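Putative cell filamentation protein (Bartonella quintana, PDB 4N67) probably transfers AMP from ATP onto hydroxyl groups of target proteins as a Fic-domain effector. Local coordinates at residues H25-P30 with Y34-H39; K118-R123 with F146-H151. The protein carries 2 engineered substitutions. All blocks are in the same frame, centred on the assembly; numbering follows the deposited sequence.

Contact 1 of 2, residues H25-P30 with Y34-H39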
# COMPACT_ATOMS: atom_id res chain seq x y z
N HIS A 25 8.86 18.54 -6.07
CA HIS A 25 9.31 19.39 -4.99
C HIS A 25 10.49 20.27 -5.30
O HIS A 25 10.85 21.12 -4.48
CB HIS A 25 9.68 18.53 -3.77
CG HIS A 25 8.54 17.85 -3.15
ND1 HIS A 25 7.46 18.52 -2.64
CD2 HIS A 25 8.27 16.53 -2.99
CE1 HIS A 25 6.60 17.66 -2.14
NE2 HIS A 25 7.07 16.44 -2.34
N GLY A 26 11.14 20.09 -6.45
CA GLY A 26 12.34 20.83 -6.81
C GLY A 26 13.60 20.30 -6.15
O GLY A 26 14.58 21.02 -6.03
N ILE A 27 13.58 19.03 -5.75
CA ILE A 27 14.65 18.42 -4.97
C ILE A 27 15.48 17.49 -5.86
O ILE A 27 14.91 16.69 -6.61
CB ILE A 27 14.07 17.64 -3.77
CG1 ILE A 27 13.34 18.61 -2.82
CG2 ILE A 27 15.19 16.86 -3.08
CD1 ILE A 27 12.62 17.93 -1.70
N LYS A 28 16.80 17.63 -5.80
CA LYS A 28 17.69 16.74 -6.57
C LYS A 28 18.50 15.80 -5.69
O LYS A 28 19.14 14.89 -6.22
CB LYS A 28 18.64 17.53 -7.48
CG LYS A 28 17.96 18.36 -8.56
CD LYS A 28 16.98 17.54 -9.40
CE LYS A 28 16.49 18.34 -10.60
NZ LYS A 28 15.66 19.52 -10.16
N ASN A 29 18.48 16.03 -4.39
CA ASN A 29 19.24 15.24 -3.42
C ASN A 29 18.33 14.09 -2.97
O ASN A 29 17.21 14.32 -2.48
CB ASN A 29 19.62 16.16 -2.26
CG ASN A 29 20.34 15.46 -1.13
OD1 ASN A 29 19.95 14.38 -0.66
ND2 ASN A 29 21.38 16.13 -0.63
N PRO A 30 18.77 12.83 -3.17
CA PRO A 30 17.86 11.71 -2.87
C PRO A 30 17.43 11.60 -1.40
O PRO A 30 16.27 11.25 -1.10
CB PRO A 30 18.66 10.46 -3.32
CG PRO A 30 20.06 10.90 -3.37
CD PRO A 30 20.06 12.38 -3.72
N TYR A 34 13.58 11.91 0.09
CA TYR A 34 13.02 10.93 1.01
C TYR A 34 12.41 11.60 2.24
O TYR A 34 11.28 11.33 2.59
CB TYR A 34 14.10 9.93 1.45
CG TYR A 34 13.56 8.70 2.15
CD1 TYR A 34 13.12 8.76 3.46
CD2 TYR A 34 13.52 7.47 1.50
CE1 TYR A 34 12.65 7.64 4.11
CE2 TYR A 34 13.06 6.34 2.14
CZ TYR A 34 12.62 6.43 3.44
OH TYR A 34 12.14 5.30 4.07
N GLU A 35 13.16 12.49 2.86
CA GLU A 35 12.68 13.15 4.08
C GLU A 35 11.49 14.06 3.82
O GLU A 35 10.52 14.08 4.59
CB GLU A 35 13.81 13.92 4.75
CG GLU A 35 14.90 13.04 5.31
CD GLU A 35 15.97 13.83 6.05
OE1 GLU A 35 15.65 14.85 6.69
OE2 GLU A 35 17.15 13.41 6.01
N ARG A 36 11.55 14.83 2.74
CA ARG A 36 10.43 15.71 2.40
C ARG A 36 9.18 14.88 2.13
O ARG A 36 8.09 15.18 2.61
CB ARG A 36 10.78 16.57 1.16
CG ARG A 36 9.61 17.44 0.64
CD ARG A 36 9.83 18.89 1.00
NE ARG A 36 8.72 19.69 0.50
CZ ARG A 36 7.62 19.97 1.19
NH1 ARG A 36 7.48 19.59 2.46
NH2 ARG A 36 6.68 20.71 0.65
N CYS A 37 9.33 13.83 1.34
CA CYS A 37 8.22 12.94 1.01
C CYS A 37 7.66 12.21 2.23
O CYS A 37 6.43 12.06 2.37
CB CYS A 37 8.74 11.97 -0.05
SG CYS A 37 7.63 10.65 -0.48
N ALA A 38 8.53 11.76 3.11
CA ALA A 38 8.07 11.11 4.33
C ALA A 38 7.17 12.06 5.12
O ALA A 38 6.11 11.68 5.63
CB ALA A 38 9.25 10.62 5.14
N HIS A 39 7.61 13.32 5.24
CA HIS A 39 6.86 14.32 5.99
C HIS A 39 5.52 14.65 5.33
O HIS A 39 4.46 14.72 5.99
CB HIS A 39 7.76 15.58 6.10
CG HIS A 39 7.18 16.69 6.92
ND1 HIS A 39 6.19 17.54 6.47
CD2 HIS A 39 7.51 17.13 8.16
CE1 HIS A 39 5.93 18.45 7.39
NE2 HIS A 39 6.72 18.23 8.43
O HOH W 1 6.65 21.13 -2.20
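R36 reaches back from helix 30-48 over the loop that leads into it, and nearly every atom of its side chain finds something there. Its CB sits against the end of I27, 3.7 Å from CD1, and the two side chains cross at about a right angle. CG, placed anti to the backbone N (chi1 175°), does two jobs. It keeps touching I27 CD1 at 3.8 Å, and it stands over one face of the H25 imidazole, 3.9 Å from the ring centroid and 4° off the normal, a well-centred CH-pi contact. The chain bends at chi2, leaving CD still against I27 CD1 at 4.0 Å, and NE then comes to 3.6 Å from H25 ND1; the guanidinium is tilted 59° from the ring, so the two planes do not stack. A water bridges the two groups in plane at their edges: it accepts from R36 NH2 at 2.9 Å and lies 2.8 Å from H25 ND1. The other ring nitrogen, NE2, is hydrogen-bonded to T73 OG1, which helps fix the ring's rotation. Nearer the helix start, Y34 N donates to P30 O at 3.0 Å, a first-turn helical bond. With N29 as N-cap, its OD1 accepting from K32 N, and P30 opening the first turn, this is a capped helix N-terminus whose lead-in loop folds back along the helix.

Contact 2 of 2, residues K118-R123 with F146-H151. With ADP (adenosine-5'-diphosphate), chain B.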
# COMPACT_ATOMS: atom_id res chain seq x y z
N LYS A 118 -7.87 -7.46 -8.93
CA LYS A 118 -9.24 -7.94 -9.24
C LYS A 118 -9.66 -9.08 -8.33
O LYS A 118 -10.78 -9.07 -7.78
CB LYS A 118 -9.35 -8.39 -10.70
N LYS A 119 -8.77 -10.05 -8.12
CA LYS A 119 -9.06 -11.17 -7.24
C LYS A 119 -9.32 -10.72 -5.81
O LYS A 119 -10.23 -11.23 -5.14
CB LYS A 119 -7.95 -12.24 -7.29
N LEU A 120 -8.52 -9.75 -5.34
CA LEU A 120 -8.71 -9.20 -4.00
C LEU A 120 -10.05 -8.48 -3.87
O LEU A 120 -10.77 -8.70 -2.89
CB LEU A 120 -7.54 -8.28 -3.64
CG LEU A 120 -7.67 -7.65 -2.25
CD1 LEU A 120 -7.81 -8.67 -1.13
CD2 LEU A 120 -6.46 -6.75 -2.06
N GLU A 121 -10.40 -7.67 -4.88
CA GLU A 121 -11.71 -7.01 -4.93
C GLU A 121 -12.84 -7.99 -4.79
O GLU A 121 -13.76 -7.80 -4.01
CB GLU A 121 -11.94 -6.33 -6.28
CG GLU A 121 -11.16 -5.10 -6.52
CD GLU A 121 -11.49 -4.46 -7.86
OE1 GLU A 121 -12.33 -4.97 -8.63
OE2 GLU A 121 -10.89 -3.42 -8.13
N GLN A 122 -12.77 -9.05 -5.57
CA GLN A 122 -13.81 -10.07 -5.52
C GLN A 122 -13.88 -10.76 -4.17
O GLN A 122 -14.99 -11.07 -3.67
CB GLN A 122 -13.58 -11.09 -6.62
CG GLN A 122 -13.78 -10.49 -8.01
CD GLN A 122 -13.31 -11.44 -9.10
OE1 GLN A 122 -12.35 -12.17 -8.93
NE2 GLN A 122 -14.03 -11.45 -10.22
N ARG A 123 -12.73 -11.02 -3.56
CA ARG A 123 -12.70 -11.66 -2.24
C ARG A 123 -13.34 -10.71 -1.20
O ARG A 123 -14.16 -11.14 -0.35
CB ARG A 123 -11.27 -12.08 -1.86
CG ARG A 123 -10.81 -13.36 -2.55
CD ARG A 123 -9.48 -13.91 -2.03
NE ARG A 123 -8.35 -13.27 -2.69
CZ ARG A 123 -7.39 -12.53 -2.11
NH1 ARG A 123 -7.35 -12.30 -0.79
NH2 ARG A 123 -6.45 -12.02 -2.88
N PHE A 146 -3.67 -8.01 3.49
CA PHE A 146 -2.40 -7.28 3.46
C PHE A 146 -1.33 -8.06 2.70
O PHE A 146 -0.57 -7.47 1.92
CB PHE A 146 -1.88 -6.96 4.88
CG PHE A 146 -0.89 -5.86 4.88
CD1 PHE A 146 -1.33 -4.55 4.78
CD2 PHE A 146 0.47 -6.11 4.84
CE1 PHE A 146 -0.46 -3.50 4.70
CE2 PHE A 146 1.37 -5.04 4.79
CZ PHE A 146 0.89 -3.74 4.72
N THR A 147 -1.24 -9.35 2.93
CA THR A 147 -0.22 -10.12 2.18
C THR A 147 -0.55 -10.12 0.68
O THR A 147 0.36 -10.06 -0.14
CB THR A 147 -0.02 -11.54 2.72
OG1 THR A 147 -1.25 -12.24 2.69
CG2 THR A 147 0.45 -11.49 4.15
N ALA A 148 -1.83 -10.16 0.32
CA ALA A 148 -2.21 -10.04 -1.09
C ALA A 148 -1.77 -8.70 -1.67
O ALA A 148 -1.21 -8.63 -2.78
CB ALA A 148 -3.70 -10.24 -1.25
N LEU A 149 -2.00 -7.63 -0.93
CA LEU A 149 -1.54 -6.31 -1.37
C LEU A 149 -0.03 -6.25 -1.49
O LEU A 149 0.51 -5.66 -2.46
CB LEU A 149 -2.05 -5.22 -0.42
CG LEU A 149 -3.54 -4.91 -0.51
CD1 LEU A 149 -3.95 -4.04 0.67
CD2 LEU A 149 -3.92 -4.24 -1.82
N ASP A 150 0.65 -6.84 -0.52
CA ASP A 150 2.12 -6.83 -0.50
C ASP A 150 2.65 -7.44 -1.78
O ASP A 150 3.57 -6.88 -2.39
CB ASP A 150 2.72 -7.64 0.67
CG ASP A 150 3.10 -6.81 1.87
OD1 ASP A 150 3.25 -5.58 1.76
OD2 ASP A 150 3.39 -7.44 2.92
N HIS A 151 2.11 -8.59 -2.17
CA HIS A 151 2.59 -9.27 -3.35
C HIS A 151 2.27 -8.47 -4.60
O HIS A 151 3.10 -8.39 -5.50
CB HIS A 151 2.03 -10.68 -3.48
CG HIS A 151 2.59 -11.41 -4.65
ND1 HIS A 151 1.96 -11.43 -5.88
CD2 HIS A 151 3.75 -12.09 -4.82
CE1 HIS A 151 2.71 -12.08 -6.75
NE2 HIS A 151 3.80 -12.50 -6.13
PB ADP B . 7.96 1.05 -1.46
O1B ADP B . 9.16 0.63 -2.33
O2B ADP B . 6.68 0.64 -2.10
O3B ADP B . 7.96 2.53 -1.08
PA ADP B . 7.67 -0.10 1.23
O1A ADP B . 8.68 0.08 2.37
O2A ADP B . 6.46 0.80 1.26
O3A ADP B . 8.41 0.15 -0.21
O5' ADP B . 7.28 -1.64 1.19
C5' ADP B . 6.10 -2.11 0.53
C4' ADP B . 5.61 -3.35 1.26
O4' ADP B . 6.50 -4.45 0.98
C3' ADP B . 5.55 -3.18 2.78
O3' ADP B . 4.33 -3.72 3.30
C2' ADP B . 6.75 -3.97 3.26
O2' ADP B . 6.63 -4.49 4.59
C1' ADP B . 6.84 -5.06 2.24
N9 ADP B . 8.16 -5.70 2.12
C8 ADP B . 9.37 -5.23 2.47
N7 ADP B . 10.30 -6.16 2.13
C5 ADP B . 9.69 -7.22 1.58
C6 ADP B . 10.08 -8.52 1.02
N6 ADP B . 11.41 -8.84 1.01
N1 ADP B . 9.15 -9.34 0.52
C2 ADP B . 7.83 -8.98 0.54
N3 ADP B . 7.42 -7.79 1.05
C4 ADP B . 8.27 -6.90 1.56
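L120 and A148 are the closest CA pair between 118-123 and 146-151, two short helical segments of the helical Fic fold that run nearly antiparallel, their directions 165° apart and their axes 10.6 Å from each other. Helix 135-152 leads into the Fic-motif loop, so one side of it packs on helix 112-126 while the other serves the nucleotide.

The apolar contact is compact. The first torsion of L120 is fully extended from N to CG (chi1 180°), which sends the isobutyl group at helix 135-152; there CD2 lies 3.6 Å from L149 CD2, the two leucines crossing at about a right angle. The other branch, CD1, approaches A148 CB more loosely at 4.4 Å. R123 comes in beside the alanine: its chain, bent at chi3, folds back along its own helix until the guanidinium has L120 CA over one face. Its NH2 end brings the group's edge to A148 CB, 3.7 Å away. This is van der Waals contact, and no hydrogen bond spans the two segments. Farther along, H151 ND1 bonded to E116 OE1 adds a polar tie between the same two helices.

On the nucleotide side the interactions change character. F146 points away from helix 112-126, touches M167, M188 and M204, and presents its ring edge to the ribose, CE2 being 3.6 Å from ADP O3'. D150 is held from both oxygens: OD2 bonds to S192 OG, itself a partner of ADP, and OD1 accepts from Q163 NE2. The same OD1 takes the ribose hydroxyl, with ADP O3' donating to D150 OD1 across 2.6 Å.

Overall arrangement
From the N terminus the chain first reaches contact 1, where the loop before helix 30-48 turns back on that helix's first turns after only three intervening residues. It then runs on through helix 59-70 to helix 112-126, and contact 2 closes a second, wider loop of 22 residues by bringing helix 135-152 back alongside. The two are in series, neither nested nor crossed, with centres 30 Å apart on opposite sides of the chain's centre. The ADP site relates them: 146-151 supplies two of its residues directly, whereas the Y34 side chain of contact 1 comes only to about 6 Å from the nucleotide.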